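Local coordinates for protein aminotransferase class I and II (Anaerococcus prevotii, PDB 4EMY) that binds pyridoxal 5'-phosphate as a homodimer and probably catalyses the transfer of amino groups, at residues G188-G193 with G356-I361; V225-F230 with M259-T264; L268-A273 with A304-L309. All coordinates share one frame; numbering follows the deposited sequence.

Interaction 1: residues G188-G193 with G356-I361; sequences GNNPTG and GFFTFI. With PLP (pyridoxal-5'-phosphate), chain E.
Asn190 reaches from the 188-193 loop to the CE1 side of the Phe358 ring. Its CB lies 3.8 Å from Phe358 CE1, and with CG anti to the backbone N (chi1 165°) the amide comes to rest between that ring and the cofactor, Asn190 CG being 3.5 Å from both Phe358 CE1 and PLP O3. OD1 approaches Phe358 CE1 at 3.3 Å, amide and ring planes being 28° apart; this oxygen accepts from Arg388, which also makes a cation-pi contact with Phe358. ND2 turns to the other partner and donates to PLP O3 at 2.7 Å, a bent bond of 135°. In the fold type I architecture of class I aminotransferases, the contact joins the loop after strand 179-184 of the seven-stranded sheet to the start of strand 359-362 in a separate three-stranded sheet. Pro191, which follows a cis peptide, lies alongside Phe360 and points the same way, Pro191 CB 3.7 Å from Phe360 CD2. The backbones come close at two glycines, the CA atoms of Gly188 and Gly356 being 3.9 Å apart. A water bridges Gly188 O and Phe357 N. Inside the loop, Asn189 OD1 forms an Asx motif, accepting from Thr192 N and Thr192 OG1 on opposite faces of its carbonyl plane.

Interaction 2: residues V225-F230 with M259-T264; sequences VAYLEF and MSKSHT. With PLP (pyridoxal-5'-phosphate), chain E.
Tyr227 and Lys261 cross obliquely, the lysine chain passing the CE1 side of the ring with CG 3.7 Å from Tyr227 CE1. A bend at chi2 (87°), followed by an extended end, carries the lysine past the tyrosine ring to the cofactor, where NZ donates to the aldehyde oxygen PLP O4A at 2.8 Å. The phenol ends on the same ligand: Tyr227 OH and PLP O3 are hydrogen-bonded at 2.6 Å, with O3 near the plane of the tyrosine ring. These loops, which follow strands 218-224 and 251-258, line the cofactor site of the fold type I aminotransferase architecture; Lys261 is placed as expected for the lysine that forms the internal aldimine in relatives, although here the aldehyde is modelled. Ser260 OG donates to the phosphate oxygen PLP O2P at 2.6 Å. Phe230 turns its ring edge to the peptide after Lys261, CE2 lying 3.4 Å from Lys261 O and Ser262 N also near the ring plane. A water spans the backbones, donating to Ala226 O and accepting from Ser262 N. Glu229 packs CG against Ser262 CB at 3.8 Å, while its carboxylate forms salt bridges with Arg238 and Arg329.

Interaction 3: residues L268-A273 with A304-L309; sequences LRSGAA and AAQNIL. With PLP (pyridoxal-5'-phosphate), chain E.
Ser270 and Ala305 mark the closest backbone approach, their CA atoms 6.3 Å apart, where the loop 268-270 passes helix 304-309 before the chain enters strand 271-273. The strand residues then lead away from the helix, so the contact is confined to the start of the first segment, and no hydrogen bond crosses it. Ala305 points its methyl at the loop and meets Ser270 CB at 3.5 Å and Leu268 CB at 4.2 Å. The Ser270 hydroxyl swings opposite the backbone N (chi1 -175°), which takes OG past the same methyl toward Gln306 CG; the hydroxyl is hydrogen-bonded to Tyr84. Leu268 and Ile308 meet at about a right angle through their CD1 methyls, 4.1 Å apart. Between Leu268 and Ser270, Arg269 takes positive phi (48°) and sends its side chain away from the helix to the cofactor. Bends at chi2 and chi3 present the guanidinium edge-on to the phosphate, which lies near its plane. NH2 donates almost straight to PLP O1P at 2.7 Å (165°), and NH1 to PLP O3P at 2.9 Å. NH1 also reaches Tyr266 O, and NH2 reaches Trp298 O of the second subunit, so the group is fixed from both sides of the dimer interface. A methionine here would probably cost PLP O1P and O3P these two donors and the phosphate this positive charge, and leave Trp298 O of the second subunit without its guanidinium partner. Helix 58-66 covers Ile308, helix 82-93 lies against Ala272 and Gln306, and strand 271-277 runs antiparallel between strands 101-107 and 251-258 of the large sheet.

Overall arrangement
Residues of all three contacts meet one PLP: interaction 1 and the tyrosine of interaction 2 converge on O3, the lysine of interaction 2 lies at the aldehyde, and Ser260 of interaction 2 shares the phosphate with Arg269, the one residue of interaction 3 on the cofactor. Interaction 2 is the link. Its centre is about 14 Å from that of interaction 1, which it meets through Gly356 N and Phe230 O, 2.9 Å apart, and through Phe357 packed on Tyr227. It is about 12 Å, centre to centre, from interaction 3, where Met259 N and Ser270 O are 3.0 Å apart. Interactions 1 and 3 do not touch, their nearest atoms being about 12 Å apart. The second subunit reaches interactions 2 and 3, and its Tyr75 also bonds to PLP.

Interaction 1: residues G188-G193 with G356-I361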
loop_
_atom_site.group_PDB
_atom_site.type_symbol
_atom_site.label_atom_id
_atom_site.label_comp_id
_atom_site.label_asym_id
_atom_site.label_seq_id
_atom_site.Cartn_x
_atom_site.Cartn_y
_atom_site.Cartn_z
ATOM N N GLY A 188 -18.798 -9.826 -12.931
ATOM C CA GLY A 188 -19.021 -10.124 -11.519
ATOM C C GLY A 188 -19.106 -8.883 -10.660
ATOM O O GLY A 188 -18.505 -8.821 -9.589
ATOM N N ASN A 189 -19.862 -7.903 -11.150
ATOM C CA ASN A 189 -20.061 -6.596 -10.513
ATOM C C ASN A 189 -20.503 -6.661 -9.060
ATOM O O ASN A 189 -21.546 -7.215 -8.745
ATOM C CB ASN A 189 -21.100 -5.788 -11.305
ATOM C CG ASN A 189 -21.392 -4.433 -10.687
ATOM O OD1 ASN A 189 -22.374 -4.264 -9.965
ATOM N ND2 ASN A 189 -20.533 -3.464 -10.963
ATOM N N ASN A 190 -19.696 -6.092 -8.181
ATOM C CA ASN A 190 -20.108 -5.811 -6.821
ATOM C C ASN A 190 -20.778 -4.421 -6.833
ATOM O O ASN A 190 -20.128 -3.426 -7.192
ATOM C CB ASN A 190 -18.869 -5.863 -5.919
ATOM C CG ASN A 190 -19.095 -5.249 -4.555
ATOM O OD1 ASN A 190 -20.166 -5.366 -3.966
ATOM N ND2 ASN A 190 -18.070 -4.603 -4.036
ATOM N N PRO A 191 -22.066 -4.322 -6.426
ATOM C CA PRO A 191 -22.973 -5.247 -5.727
ATOM C C PRO A 191 -23.857 -6.202 -6.555
ATOM O O PRO A 191 -24.270 -7.253 -6.041
ATOM C CB PRO A 191 -23.888 -4.293 -4.957
ATOM C CG PRO A 191 -23.910 -3.037 -5.755
ATOM C CD PRO A 191 -22.706 -3.013 -6.651
ATOM N N THR A 192 -24.142 -5.845 -7.806
ATOM C CA THR A 192 -25.246 -6.451 -8.559
ATOM C C THR A 192 -25.084 -7.922 -8.929
ATOM O O THR A 192 -26.058 -8.674 -8.900
ATOM C CB THR A 192 -25.545 -5.661 -9.836
ATOM O OG1 THR A 192 -24.443 -5.793 -10.739
ATOM C CG2 THR A 192 -25.750 -4.200 -9.504
ATOM N N GLY A 193 -23.866 -8.324 -9.279
ATOM C CA GLY A 193 -23.598 -9.676 -9.767
ATOM C C GLY A 193 -23.708 -9.753 -11.279
ATOM O O GLY A 193 -23.603 -10.830 -11.869
ATOM N N GLY A 356 -19.727 -13.287 -9.526
ATOM C CA GLY A 356 -19.436 -12.432 -8.380
ATOM C C GLY A 356 -19.716 -13.044 -7.024
ATOM O O GLY A 356 -20.042 -14.238 -6.914
ATOM N N PHE A 357 -19.580 -12.217 -5.988
ATOM C CA PHE A 357 -19.732 -12.652 -4.595
ATOM C C PHE A 357 -21.104 -12.319 -4.029
ATOM O O PHE A 357 -21.449 -12.744 -2.921
ATOM C CB PHE A 357 -18.661 -11.999 -3.710
ATOM C CG PHE A 357 -17.389 -12.797 -3.580
ATOM C CD1 PHE A 357 -16.984 -13.685 -4.574
ATOM C CD2 PHE A 357 -16.576 -12.634 -2.464
ATOM C CE1 PHE A 357 -15.809 -14.411 -4.445
ATOM C CE2 PHE A 357 -15.398 -13.355 -2.330
ATOM C CZ PHE A 357 -15.011 -14.237 -3.327
ATOM N N PHE A 358 -21.883 -11.558 -4.792
ATOM C CA PHE A 358 -23.128 -11.007 -4.289
ATOM C C PHE A 358 -24.237 -11.155 -5.310
ATOM O O PHE A 358 -23.990 -11.047 -6.513
ATOM C CB PHE A 358 -22.966 -9.518 -3.972
ATOM C CG PHE A 358 -21.711 -9.179 -3.219
ATOM C CD1 PHE A 358 -20.561 -8.785 -3.903
ATOM C CD2 PHE A 358 -21.679 -9.233 -1.832
ATOM C CE1 PHE A 358 -19.401 -8.462 -3.219
ATOM C CE2 PHE A 358 -20.518 -8.912 -1.142
ATOM C CZ PHE A 358 -19.380 -8.523 -1.837
ATOM N N THR A 359 -25.448 -11.409 -4.816
ATOM C CA THR A 359 -26.674 -11.306 -5.599
ATOM C C THR A 359 -27.415 -10.080 -5.091
ATOM O O THR A 359 -27.275 -9.716 -3.921
ATOM C CB THR A 359 -27.588 -12.529 -5.407
ATOM O OG1 THR A 359 -27.833 -12.724 -4.011
ATOM C CG2 THR A 359 -26.962 -13.779 -5.995
ATOM N N PHE A 360 -28.210 -9.447 -5.944
ATOM C CA PHE A 360 -28.815 -8.176 -5.564
ATOM C C PHE A 360 -30.320 -8.129 -5.751
ATOM O O PHE A 360 -30.839 -8.414 -6.833
ATOM C CB PHE A 360 -28.155 -7.026 -6.321
ATOM C CG PHE A 360 -28.333 -5.685 -5.674
ATOM C CD1 PHE A 360 -29.371 -4.842 -6.058
ATOM C CD2 PHE A 360 -27.451 -5.252 -4.691
ATOM C CE1 PHE A 360 -29.527 -3.596 -5.473
ATOM C CE2 PHE A 360 -27.603 -4.008 -4.098
ATOM C CZ PHE A 360 -28.641 -3.180 -4.491
ATOM N N ILE A 361 -31.005 -7.756 -4.676
ATOM C CA ILE A 361 -32.439 -7.511 -4.705
ATOM C C ILE A 361 -32.693 -6.004 -4.783
ATOM O O ILE A 361 -32.425 -5.273 -3.830
ATOM C CB ILE A 361 -33.155 -8.147 -3.490
ATOM C CG1 ILE A 361 -33.382 -9.641 -3.722
ATOM C CG2 ILE A 361 -34.518 -7.518 -3.271
ATOM C CD1 ILE A 361 -32.197 -10.525 -3.417
HETATM N N1 PLP E . -12.864 -4.119 -6.573
HETATM C C2 PLP E . -14.145 -4.523 -6.238
HETATM C C2A PLP E . -15.281 -4.288 -7.187
HETATM C C3 PLP E . -14.389 -5.163 -5.025
HETATM O O3 PLP E . -15.652 -5.556 -4.700
HETATM C C4 PLP E . -13.368 -5.392 -4.126
HETATM C C4A PLP E . -13.746 -5.360 -2.670
HETATM O O4A PLP E . -13.950 -6.403 -2.044
HETATM C C5 PLP E . -12.078 -4.991 -4.472
HETATM C C6 PLP E . -11.829 -4.350 -5.692
HETATM C C5A PLP E . -10.951 -5.230 -3.479
HETATM O O4P PLP E . -9.725 -5.551 -4.096
HETATM P P PLP E . -8.462 -5.738 -3.133
HETATM O O1P PLP E . -7.900 -4.360 -2.902
HETATM O O2P PLP E . -7.489 -6.675 -3.812
HETATM O O3P PLP E . -8.880 -6.316 -1.805
HETATM O O HOH W 1 -19.530 -9.624 -6.855
#

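Interaction 2: residues V225-F230 with M259-T264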
loop_
_atom_site.group_PDB
_atom_site.type_symbol
_atom_site.label_atom_id
_atom_site.label_comp_id
_atom_site.label_asym_id
_atom_site.label_seq_id
_atom_site.Cartn_x
_atom_site.Cartn_y
_atom_site.Cartn_z
ATOM N N VAL A 225 -11.519 -6.125 -12.617
ATOM C CA VAL A 225 -11.750 -7.539 -12.866
ATOM C C VAL A 225 -11.350 -8.407 -11.672
ATOM O O VAL A 225 -10.781 -9.489 -11.834
ATOM C CB VAL A 225 -11.073 -8.001 -14.172
ATOM C CG1 VAL A 225 -11.633 -7.226 -15.353
ATOM C CG2 VAL A 225 -9.563 -7.830 -14.103
ATOM N N ALA A 226 -11.659 -7.929 -10.469
ATOM C CA ALA A 226 -11.369 -8.674 -9.248
ATOM C C ALA A 226 -12.091 -10.031 -9.185
ATOM O O ALA A 226 -11.508 -11.029 -8.768
ATOM C CB ALA A 226 -11.710 -7.830 -8.032
ATOM N N TYR A 227 -13.353 -10.064 -9.607
ATOM C CA TYR A 227 -14.162 -11.280 -9.536
ATOM C C TYR A 227 -14.174 -12.037 -10.861
ATOM O O TYR A 227 -15.101 -12.797 -11.144
ATOM C CB TYR A 227 -15.592 -10.958 -9.095
ATOM C CG TYR A 227 -15.682 -10.199 -7.791
ATOM C CD1 TYR A 227 -15.613 -10.864 -6.558
ATOM C CD2 TYR A 227 -15.843 -8.820 -7.786
ATOM C CE1 TYR A 227 -15.694 -10.163 -5.362
ATOM C CE2 TYR A 227 -15.931 -8.114 -6.600
ATOM C CZ TYR A 227 -15.853 -8.782 -5.395
ATOM O OH TYR A 227 -15.936 -8.060 -4.230
ATOM N N LEU A 228 -13.130 -11.835 -11.660
ATOM C CA LEU A 228 -12.998 -12.479 -12.966
ATOM C C LEU A 228 -13.178 -13.996 -12.908
ATOM O O LEU A 228 -13.968 -14.562 -13.655
ATOM C CB LEU A 228 -11.636 -12.142 -13.576
ATOM C CG LEU A 228 -11.343 -12.639 -14.988
ATOM C CD1 LEU A 228 -11.977 -11.725 -16.024
ATOM C CD2 LEU A 228 -9.838 -12.713 -15.176
ATOM N N GLU A 229 -12.447 -14.649 -12.014
ATOM C CA GLU A 229 -12.467 -16.107 -11.941
ATOM C C GLU A 229 -13.791 -16.680 -11.421
ATOM O O GLU A 229 -14.001 -17.899 -11.456
ATOM C CB GLU A 229 -11.297 -16.611 -11.099
ATOM C CG GLU A 229 -9.935 -16.180 -11.621
ATOM C CD GLU A 229 -9.396 -17.080 -12.722
ATOM O OE1 GLU A 229 -8.260 -17.579 -12.563
ATOM O OE2 GLU A 229 -10.094 -17.290 -13.739
ATOM N N PHE A 230 -14.680 -15.805 -10.956
ATOM C CA PHE A 230 -15.944 -16.233 -10.371
ATOM C C PHE A 230 -17.106 -15.738 -11.210
ATOM O O PHE A 230 -18.173 -15.416 -10.686
ATOM C CB PHE A 230 -16.058 -15.742 -8.925
ATOM C CG PHE A 230 -14.958 -16.241 -8.033
ATOM C CD1 PHE A 230 -15.029 -17.499 -7.455
ATOM C CD2 PHE A 230 -13.840 -15.454 -7.776
ATOM C CE1 PHE A 230 -14.013 -17.961 -6.637
ATOM C CE2 PHE A 230 -12.817 -15.909 -6.957
ATOM C CZ PHE A 230 -12.906 -17.163 -6.387
HETATM N N MSE A 259 -5.327 -10.648 -6.621
HETATM C CA MSE A 259 -5.211 -12.009 -6.105
HETATM C C MSE A 259 -6.171 -12.248 -4.950
HETATM O O MSE A 259 -6.355 -13.400 -4.517
HETATM C CB MSE A 259 -3.788 -12.301 -5.644
HETATM C CG MSE A 259 -2.860 -12.696 -6.747
HETATM SE SE MSE A 259 -1.045 -12.729 -6.091
HETATM C CE MSE A 259 -0.988 -14.575 -5.396
ATOM N N SER A 260 -6.775 -11.162 -4.462
ATOM C CA SER A 260 -7.597 -11.194 -3.261
ATOM C C SER A 260 -8.650 -12.301 -3.281
ATOM O O SER A 260 -8.760 -13.065 -2.320
ATOM C CB SER A 260 -8.244 -9.833 -3.014
ATOM O OG SER A 260 -7.289 -8.895 -2.569
ATOM N N LYS A 261 -9.398 -12.402 -4.378
ATOM C CA LYS A 261 -10.482 -13.370 -4.484
ATOM C C LYS A 261 -10.044 -14.653 -5.164
ATOM O O LYS A 261 -10.267 -15.746 -4.639
ATOM C CB LYS A 261 -11.663 -12.766 -5.238
ATOM C CG LYS A 261 -12.517 -11.834 -4.399
ATOM C CD LYS A 261 -11.994 -10.413 -4.425
ATOM C CE LYS A 261 -12.632 -9.590 -3.320
ATOM N NZ LYS A 261 -12.349 -8.138 -3.494
ATOM N N SER A 262 -9.419 -14.509 -6.328
ATOM C CA SER A 262 -8.960 -15.637 -7.124
ATOM C C SER A 262 -8.022 -16.586 -6.368
ATOM O O SER A 262 -7.991 -17.790 -6.637
ATOM C CB SER A 262 -8.250 -15.117 -8.363
ATOM O OG SER A 262 -7.061 -14.444 -7.997
ATOM N N HIS A 263 -7.253 -16.038 -5.432
ATOM C CA HIS A 263 -6.264 -16.826 -4.696
ATOM C C HIS A 263 -6.534 -16.855 -3.220
ATOM O O HIS A 263 -5.680 -17.281 -2.439
ATOM C CB HIS A 263 -4.853 -16.318 -4.991
ATOM C CG HIS A 263 -4.403 -16.584 -6.402
ATOM N ND1 HIS A 263 -5.009 -16.033 -7.474
ATOM C CD2 HIS A 263 -3.374 -17.376 -6.898
ATOM C CE1 HIS A 263 -4.402 -16.451 -8.596
ATOM N NE2 HIS A 263 -3.400 -17.275 -8.243
ATOM N N THR A 264 -7.741 -16.431 -2.835
ATOM C CA THR A 264 -8.153 -16.344 -1.434
ATOM C C THR A 264 -7.036 -15.706 -0.615
ATOM O O THR A 264 -6.597 -16.260 0.394
ATOM C CB THR A 264 -8.581 -17.721 -0.844
ATOM O OG1 THR A 264 -7.516 -18.675 -0.954
ATOM C CG2 THR A 264 -9.801 -18.266 -1.561
HETATM N N1 PLP E . -12.864 -4.119 -6.573
HETATM C C2 PLP E . -14.145 -4.523 -6.238
HETATM C C2A PLP E . -15.281 -4.288 -7.187
HETATM C C3 PLP E . -14.389 -5.163 -5.025
HETATM O O3 PLP E . -15.652 -5.556 -4.700
HETATM C C4 PLP E . -13.368 -5.392 -4.126
HETATM C C4A PLP E . -13.746 -5.360 -2.670
HETATM O O4A PLP E . -13.950 -6.403 -2.044
HETATM C C5 PLP E . -12.078 -4.991 -4.472
HETATM C C6 PLP E . -11.829 -4.350 -5.692
HETATM C C5A PLP E . -10.951 -5.230 -3.479
HETATM O O4P PLP E . -9.725 -5.551 -4.096
HETATM P P PLP E . -8.462 -5.738 -3.133
HETATM O O1P PLP E . -7.900 -4.360 -2.902
HETATM O O2P PLP E . -7.489 -6.675 -3.812
HETATM O O3P PLP E . -8.880 -6.316 -1.805
HETATM O O HOH W 2 -9.162 -11.869 -7.259
#

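Interaction 3: residues L268-A273 with A304-L309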
loop_
_atom_site.group_PDB
_atom_site.type_symbol
_atom_site.label_atom_id
_atom_site.label_comp_id
_atom_site.label_asym_id
_atom_site.label_seq_id
_atom_site.Cartn_x
_atom_site.Cartn_y
_atom_site.Cartn_z
ATOM N N LEU A 268 -3.107 -10.600 2.158
ATOM C CA LEU A 268 -1.773 -10.539 1.582
ATOM C C LEU A 268 -1.572 -9.329 0.664
ATOM O O LEU A 268 -0.453 -9.047 0.253
ATOM C CB LEU A 268 -1.463 -11.826 0.829
ATOM C CG LEU A 268 -0.840 -12.913 1.683
ATOM C CD1 LEU A 268 -0.740 -14.203 0.889
ATOM C CD2 LEU A 268 0.527 -12.451 2.159
ATOM N N ARG A 269 -2.661 -8.638 0.339
ATOM C CA ARG A 269 -2.623 -7.379 -0.415
ATOM C C ARG A 269 -1.753 -7.391 -1.671
ATOM O O ARG A 269 -0.725 -6.708 -1.726
ATOM C CB ARG A 269 -2.189 -6.222 0.493
ATOM C CG ARG A 269 -2.929 -6.122 1.819
ATOM C CD ARG A 269 -4.434 -5.955 1.643
ATOM N NE ARG A 269 -4.807 -4.915 0.681
ATOM C CZ ARG A 269 -5.646 -5.100 -0.334
ATOM N NH1 ARG A 269 -6.219 -6.274 -0.539
ATOM N NH2 ARG A 269 -5.923 -4.098 -1.144
ATOM N N SER A 270 -2.168 -8.153 -2.678
ATOM C CA SER A 270 -1.408 -8.223 -3.918
ATOM C C SER A 270 -2.266 -8.226 -5.167
ATOM O O SER A 270 -2.967 -9.198 -5.455
ATOM C CB SER A 270 -0.494 -9.439 -3.930
ATOM O OG SER A 270 0.323 -9.425 -5.085
ATOM N N GLY A 271 -2.194 -7.127 -5.911
ATOM C CA GLY A 271 -2.838 -7.019 -7.209
ATOM C C GLY A 271 -1.859 -6.490 -8.235
ATOM O O GLY A 271 -0.643 -6.514 -8.020
ATOM N N ALA A 272 -2.402 -6.012 -9.351
ATOM C CA ALA A 272 -1.628 -5.353 -10.398
ATOM C C ALA A 272 -2.510 -4.433 -11.233
ATOM O O ALA A 272 -3.709 -4.673 -11.391
ATOM C CB ALA A 272 -0.947 -6.381 -11.289
ATOM N N ALA A 273 -1.895 -3.376 -11.755
ATOM C CA ALA A 273 -2.496 -2.521 -12.779
ATOM C C ALA A 273 -1.883 -2.855 -14.134
ATOM O O ALA A 273 -0.693 -2.630 -14.358
ATOM C CB ALA A 273 -2.269 -1.061 -12.450
ATOM N N ALA A 304 6.090 -12.000 -0.544
ATOM C CA ALA A 304 5.650 -13.404 -0.502
ATOM C C ALA A 304 4.541 -13.719 -1.509
ATOM O O ALA A 304 4.590 -14.753 -2.186
ATOM C CB ALA A 304 5.234 -13.817 0.906
ATOM N N ALA A 305 3.562 -12.820 -1.615
ATOM C CA ALA A 305 2.413 -13.011 -2.502
ATOM C C ALA A 305 2.810 -13.067 -3.983
ATOM O O ALA A 305 2.237 -13.834 -4.768
ATOM C CB ALA A 305 1.384 -11.921 -2.269
ATOM N N GLN A 306 3.796 -12.259 -4.359
ATOM C CA GLN A 306 4.284 -12.243 -5.728
ATOM C C GLN A 306 4.963 -13.555 -6.060
ATOM O O GLN A 306 4.748 -14.124 -7.123
ATOM C CB GLN A 306 5.247 -11.080 -5.946
ATOM C CG GLN A 306 4.606 -9.716 -5.793
ATOM C CD GLN A 306 5.550 -8.577 -6.118
ATOM O OE1 GLN A 306 6.678 -8.784 -6.577
ATOM N NE2 GLN A 306 5.085 -7.351 -5.892
ATOM N N ASN A 307 5.780 -14.031 -5.131
ATOM C CA ASN A 307 6.466 -15.307 -5.279
ATOM C C ASN A 307 5.503 -16.491 -5.299
ATOM O O ASN A 307 5.760 -17.487 -5.980
ATOM C CB ASN A 307 7.527 -15.468 -4.191
ATOM C CG ASN A 307 8.713 -14.546 -4.404
ATOM O OD1 ASN A 307 9.206 -14.405 -5.523
ATOM N ND2 ASN A 307 9.176 -13.911 -3.331
ATOM N N ILE A 308 4.392 -16.361 -4.573
ATOM C CA ILE A 308 3.333 -17.368 -4.593
ATOM C C ILE A 308 2.790 -17.524 -6.013
ATOM O O ILE A 308 2.709 -18.645 -6.525
ATOM C CB ILE A 308 2.206 -17.071 -3.569
ATOM C CG1 ILE A 308 2.717 -17.286 -2.139
ATOM C CG2 ILE A 308 0.994 -17.968 -3.813
ATOM C CD1 ILE A 308 1.779 -16.809 -1.049
ATOM N N LEU A 309 2.454 -16.406 -6.657
ATOM C CA LEU A 309 1.959 -16.438 -8.034
ATOM C C LEU A 309 2.968 -17.062 -9.005
ATOM O O LEU A 309 2.584 -17.816 -9.908
ATOM C CB LEU A 309 1.562 -15.042 -8.507
ATOM C CG LEU A 309 0.700 -14.974 -9.770
ATOM C CD1 LEU A 309 -0.731 -15.370 -9.452
ATOM C CD2 LEU A 309 0.729 -13.582 -10.377
HETATM N N1 PLP E . -12.864 -4.119 -6.573
HETATM C C2 PLP E . -14.145 -4.523 -6.238
HETATM C C2A PLP E . -15.281 -4.288 -7.187
HETATM C C3 PLP E . -14.389 -5.163 -5.025
HETATM O O3 PLP E . -15.652 -5.556 -4.700
HETATM C C4 PLP E . -13.368 -5.392 -4.126
HETATM C C4A PLP E . -13.746 -5.360 -2.670
HETATM O O4A PLP E . -13.950 -6.403 -2.044
HETATM C C5 PLP E . -12.078 -4.991 -4.472
HETATM C C6 PLP E . -11.829 -4.350 -5.692
HETATM C C5A PLP E . -10.951 -5.230 -3.479
HETATM O O4P PLP E . -9.725 -5.551 -4.096
HETATM P P PLP E . -8.462 -5.738 -3.133
HETATM O O1P PLP E . -7.900 -4.360 -2.902
HETATM O O2P PLP E . -7.489 -6.675 -3.812
HETATM O O3P PLP E . -8.880 -6.316 -1.805
#